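Local coordinates for protein laccase (Uncultured bacterium, PDB 4F7K) that probably oxidises phenolic and related substrates with dioxygen as electron acceptor, as a laccase of the multicopper oxidase family, at residues A[60-65]-A[98-103]. Numbering follows the deposited sequence.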
ATOM      1  N   HIS A  60     -11.436   2.961   0.996  1.00 29.97           N
ATOM      2  CA  HIS A  60     -10.587   3.590  -0.014  1.00 30.53           C
ATOM      3  C   HIS A  60      -9.798   2.508  -0.758  1.00 30.12           C
ATOM      4  O   HIS A  60      -9.256   1.603  -0.150  1.00 30.12           O
ATOM      5  CB  HIS A  60      -9.657   4.645   0.601  1.00 29.55           C
ATOM      6  CG  HIS A  60      -8.725   5.273  -0.384  1.00 33.08           C
ATOM      7  ND1 HIS A  60      -9.165   5.840  -1.563  1.00 36.28           N
ATOM      8  CD2 HIS A  60      -7.379   5.439  -0.368  1.00 33.49           C
ATOM      9  CE1 HIS A  60      -8.131   6.306  -2.245  1.00 36.43           C
ATOM     10  NE2 HIS A  60      -7.037   6.089  -1.537  1.00 37.44           N
ATOM     11  N   TRP A  61      -9.779   2.589  -2.077  1.00 30.80           N
ATOM     12  CA  TRP A  61      -9.035   1.667  -2.913  1.00 29.90           C
ATOM     13  C   TRP A  61      -7.741   2.410  -3.238  1.00 30.48           C
ATOM     14  O   TRP A  61      -7.713   3.276  -4.106  1.00 32.22           O
ATOM     15  CB  TRP A  61      -9.872   1.251  -4.155  1.00 29.95           C
ATOM     16  CG  TRP A  61     -11.282   1.032  -3.750  1.00 30.15           C
ATOM     17  CD1 TRP A  61     -12.275   1.967  -3.712  1.00 30.88           C
ATOM     18  CD2 TRP A  61     -11.840  -0.172  -3.185  1.00 29.12           C
ATOM     19  NE1 TRP A  61     -13.433   1.412  -3.210  1.00 31.05           N
ATOM     20  CE2 TRP A  61     -13.190   0.105  -2.867  1.00 30.48           C
ATOM     21  CE3 TRP A  61     -11.339  -1.465  -2.963  1.00 27.33           C
ATOM     22  CZ2 TRP A  61     -14.042  -0.854  -2.296  1.00 29.71           C
ATOM     23  CZ3 TRP A  61     -12.194  -2.435  -2.419  1.00 30.36           C
ATOM     24  CH2 TRP A  61     -13.528  -2.115  -2.083  1.00 30.42           C
ATOM     25  N   HIS A  62      -6.682   2.040  -2.525  1.00 29.98           N
ATOM     26  CA  HIS A  62      -5.434   2.808  -2.448  1.00 30.86           C
ATOM     27  C   HIS A  62      -4.545   2.667  -3.692  1.00 32.23           C
ATOM     28  O   HIS A  62      -3.991   1.602  -3.939  1.00 33.31           O
ATOM     29  CB  HIS A  62      -4.664   2.404  -1.163  1.00 28.68           C
ATOM     30  CG  HIS A  62      -3.584   3.376  -0.793  1.00 28.79           C
ATOM     31  ND1 HIS A  62      -3.626   4.123   0.356  1.00 29.06           N
ATOM     32  CD2 HIS A  62      -2.458   3.760  -1.450  1.00 28.34           C
ATOM     33  CE1 HIS A  62      -2.569   4.921   0.408  1.00 26.57           C
ATOM     34  NE2 HIS A  62      -1.833   4.704  -0.667  1.00 29.77           N
ATOM     35  N   GLY A  63      -4.444   3.723  -4.495  1.00 34.94           N
ATOM     36  CA  GLY A  63      -3.744   3.677  -5.809  1.00 35.81           C
ATOM     37  C   GLY A  63      -4.593   3.436  -7.055  1.00 37.83           C
ATOM     38  O   GLY A  63      -4.094   3.425  -8.202  1.00 38.77           O
ATOM     39  N   LEU A  64      -5.885   3.244  -6.864  1.00 38.25           N
ATOM     40  CA  LEU A  64      -6.750   2.982  -8.004  1.00 39.43           C
ATOM     41  C   LEU A  64      -7.048   4.313  -8.692  1.00 41.48           C
ATOM     42  O   LEU A  64      -7.579   5.228  -8.077  1.00 41.92           O
ATOM     43  CB  LEU A  64      -8.036   2.262  -7.566  1.00 37.97           C
ATOM     44  CG  LEU A  64      -8.076   0.722  -7.449  1.00 38.43           C
ATOM     45  CD1 LEU A  64      -7.713   0.038  -8.772  1.00 36.31           C
ATOM     46  CD2 LEU A  64      -7.199   0.161  -6.333  1.00 35.93           C
ATOM     47  N   ARG A  65      -6.673   4.408  -9.965  1.00 44.10           N
ATOM     48  CA  ARG A  65      -6.993   5.536 -10.805  1.00 46.61           C
ATOM     49  C   ARG A  65      -8.376   5.273 -11.371  1.00 47.88           C
ATOM     50  O   ARG A  65      -8.505   4.882 -12.548  1.00 50.03           O
ATOM     51  CB  ARG A  65      -6.003   5.623 -11.975  1.00 49.13           C
ATOM     52  CG  ARG A  65      -4.544   5.915 -11.605  1.00 49.92           C
ATOM     53  CD  ARG A  65      -3.647   5.304 -12.678  1.00 51.31           C
ATOM     54  NE  ARG A  65      -3.110   6.314 -13.558  1.00 57.31           N
ATOM     55  CZ  ARG A  65      -2.538   6.080 -14.734  1.00 59.17           C
ATOM     56  NH1 ARG A  65      -2.420   4.849 -15.243  1.00 58.25           N
ATOM     57  NH2 ARG A  65      -2.104   7.108 -15.418  1.00 63.41           N
ATOM     58  N   THR A  98      -0.072  -4.365  -7.887  1.00 36.58           N
ATOM     59  CA  THR A  98      -0.355  -4.565  -6.472  1.00 35.54           C
ATOM     60  C   THR A  98      -0.894  -3.271  -5.872  1.00 34.69           C
ATOM     61  O   THR A  98      -0.207  -2.227  -5.802  1.00 34.43           O
ATOM     62  CB  THR A  98       0.918  -4.952  -5.726  1.00 35.71           C
ATOM     63  OG1 THR A  98       1.523  -6.058  -6.385  1.00 37.05           O
ATOM     64  CG2 THR A  98       0.614  -5.329  -4.285  1.00 33.96           C
ATOM     65  N   PHE A  99      -2.153  -3.337  -5.484  1.00 33.50           N
ATOM     66  CA  PHE A  99      -2.805  -2.202  -4.841  1.00 32.76           C
ATOM     67  C   PHE A  99      -3.285  -2.688  -3.477  1.00 30.82           C
ATOM     68  O   PHE A  99      -2.948  -3.813  -3.083  1.00 29.81           O
ATOM     69  CB  PHE A  99      -3.917  -1.655  -5.758  1.00 33.25           C
ATOM     70  CG  PHE A  99      -3.379  -1.107  -7.061  1.00 36.17           C
ATOM     71  CD1 PHE A  99      -2.751   0.135  -7.109  1.00 35.26           C
ATOM     72  CD2 PHE A  99      -3.470  -1.852  -8.237  1.00 38.26           C
ATOM     73  CE1 PHE A  99      -2.227   0.638  -8.289  1.00 36.85           C
ATOM     74  CE2 PHE A  99      -2.958  -1.359  -9.430  1.00 38.70           C
ATOM     75  CZ  PHE A  99      -2.322  -0.101  -9.464  1.00 39.95           C
ATOM     76  N   TRP A 100      -4.040  -1.855  -2.749  1.00 29.77           N
ATOM     77  CA  TRP A 100      -4.701  -2.321  -1.543  1.00 27.50           C
ATOM     78  C   TRP A 100      -5.914  -1.509  -1.206  1.00 27.44           C
ATOM     79  O   TRP A 100      -6.198  -0.516  -1.848  1.00 28.24           O
ATOM     80  CB  TRP A 100      -3.711  -2.448  -0.361  1.00 25.85           C
ATOM     81  CG  TRP A 100      -3.067  -1.185   0.239  1.00 24.35           C
ATOM     82  CD1 TRP A 100      -2.261  -0.263  -0.383  1.00 25.71           C
ATOM     83  CD2 TRP A 100      -3.058  -0.843   1.624  1.00 25.24           C
ATOM     84  NE1 TRP A 100      -1.790   0.666   0.531  1.00 26.15           N
ATOM     85  CE2 TRP A 100      -2.283   0.333   1.770  1.00 25.00           C
ATOM     86  CE3 TRP A 100      -3.657  -1.410   2.757  1.00 20.32           C
ATOM     87  CZ2 TRP A 100      -2.091   0.948   3.007  1.00 26.81           C
ATOM     88  CZ3 TRP A 100      -3.466  -0.800   3.985  1.00 22.42           C
ATOM     89  CH2 TRP A 100      -2.702   0.383   4.109  1.00 22.90           C
ATOM     90  N   TYR A 101      -6.658  -1.950  -0.199  1.00 26.76           N
ATOM     91  CA  TYR A 101      -7.868  -1.254   0.197  1.00 26.35           C
ATOM     92  C   TYR A 101      -7.915  -1.105   1.724  1.00 26.10           C
ATOM     93  O   TYR A 101      -7.404  -1.952   2.465  1.00 25.04           O
ATOM     94  CB  TYR A 101      -9.068  -2.024  -0.364  1.00 26.36           C
ATOM     95  CG  TYR A 101      -9.234  -3.427   0.196  1.00 27.82           C
ATOM     96  CD1 TYR A 101      -9.962  -3.643   1.390  1.00 26.46           C
ATOM     97  CD2 TYR A 101      -8.713  -4.552  -0.468  1.00 28.63           C
ATOM     98  CE1 TYR A 101     -10.143  -4.940   1.918  1.00 22.45           C
ATOM     99  CE2 TYR A 101      -8.902  -5.856   0.051  1.00 26.27           C
ATOM    100  CZ  TYR A 101      -9.623  -6.020   1.260  1.00 26.11           C
ATOM    101  OH  TYR A 101      -9.859  -7.269   1.795  1.00 27.38           O
ATOM    102  N   HIS A 102      -8.486  -0.021   2.231  1.00 26.81           N
ATOM    103  CA  HIS A 102      -8.525   0.112   3.671  1.00 27.67           C
ATOM    104  C   HIS A 102      -9.667   1.042   4.065  1.00 29.03           C
ATOM    105  O   HIS A 102     -10.114   1.846   3.249  1.00 31.46           O
ATOM    106  CB  HIS A 102      -7.155   0.569   4.227  1.00 26.27           C
ATOM    107  CG  HIS A 102      -6.651   1.825   3.590  1.00 30.12           C
ATOM    108  ND1 HIS A 102      -7.179   3.065   3.875  1.00 30.51           N
ATOM    109  CD2 HIS A 102      -5.713   2.029   2.636  1.00 28.72           C
ATOM    110  CE1 HIS A 102      -6.568   3.985   3.154  1.00 27.34           C
ATOM    111  NE2 HIS A 102      -5.669   3.385   2.397  1.00 28.83           N
ATOM    112  N   SER A 103     -10.156   0.940   5.289  1.00 28.68           N
ATOM    113  CA  SER A 103     -11.131   1.915   5.732  1.00 30.15           C
ATOM    114  C   SER A 103     -10.559   3.328   5.526  1.00 30.05           C
ATOM    115  O   SER A 103      -9.353   3.562   5.657  1.00 29.35           O
ATOM    116  CB  SER A 103     -11.576   1.682   7.182  1.00 29.07           C
ATOM    117  OG  SER A 103     -10.722   2.358   8.108  1.00 32.35           O
TER
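H62 and H102 meet rim to rim: ND1 of H62 lies 3.0 Å from NE2 of H102, a nearly straight hydrogen bond (163°) in which either nitrogen could be the donor. W100 stacks, offset, against one face of the H62 ring, its NE1 3.5 Å from CG of H62, and CB of H62 sits over the indole five-membered ring in a CH-pi contact. H60 joins the same face of the sheet, CD2 of its ring 3.8 Å from NE2 of H102. The strands carrying them, antiparallel neighbours in a cupredoxin-type beta domain, pair H60 with H102 and H62 with W100 in hydrogen-bonded positions. His-Trp-His, and the His-Ser-His beginning at H102, are motifs that supply trinuclear-cluster ligands in multicopper oxidases, so H60, H62 and H102 are probably copper ligands; the direct H62-H102 bond is consistent with no metal between those nitrogens. CG of H102 stands between its backbone N and carbonyl carbon (chi1 54°), carrying NE2 towards H62, and ND1 donates to O of S103; an alanine here would probably leave H62 ND1 without its mate and open a gap beside H60. G63 suits its type II turn, since a CB would clash with F99 CD1. On the opposite face, CE3 of W61 packs on CB of Y101 (3.5 Å); the Y101 hydroxyl bonds backbone O of P35. Further out, T375 OG1 bonds H62 NE2, and backbone O of D71 bonds H60 ND1.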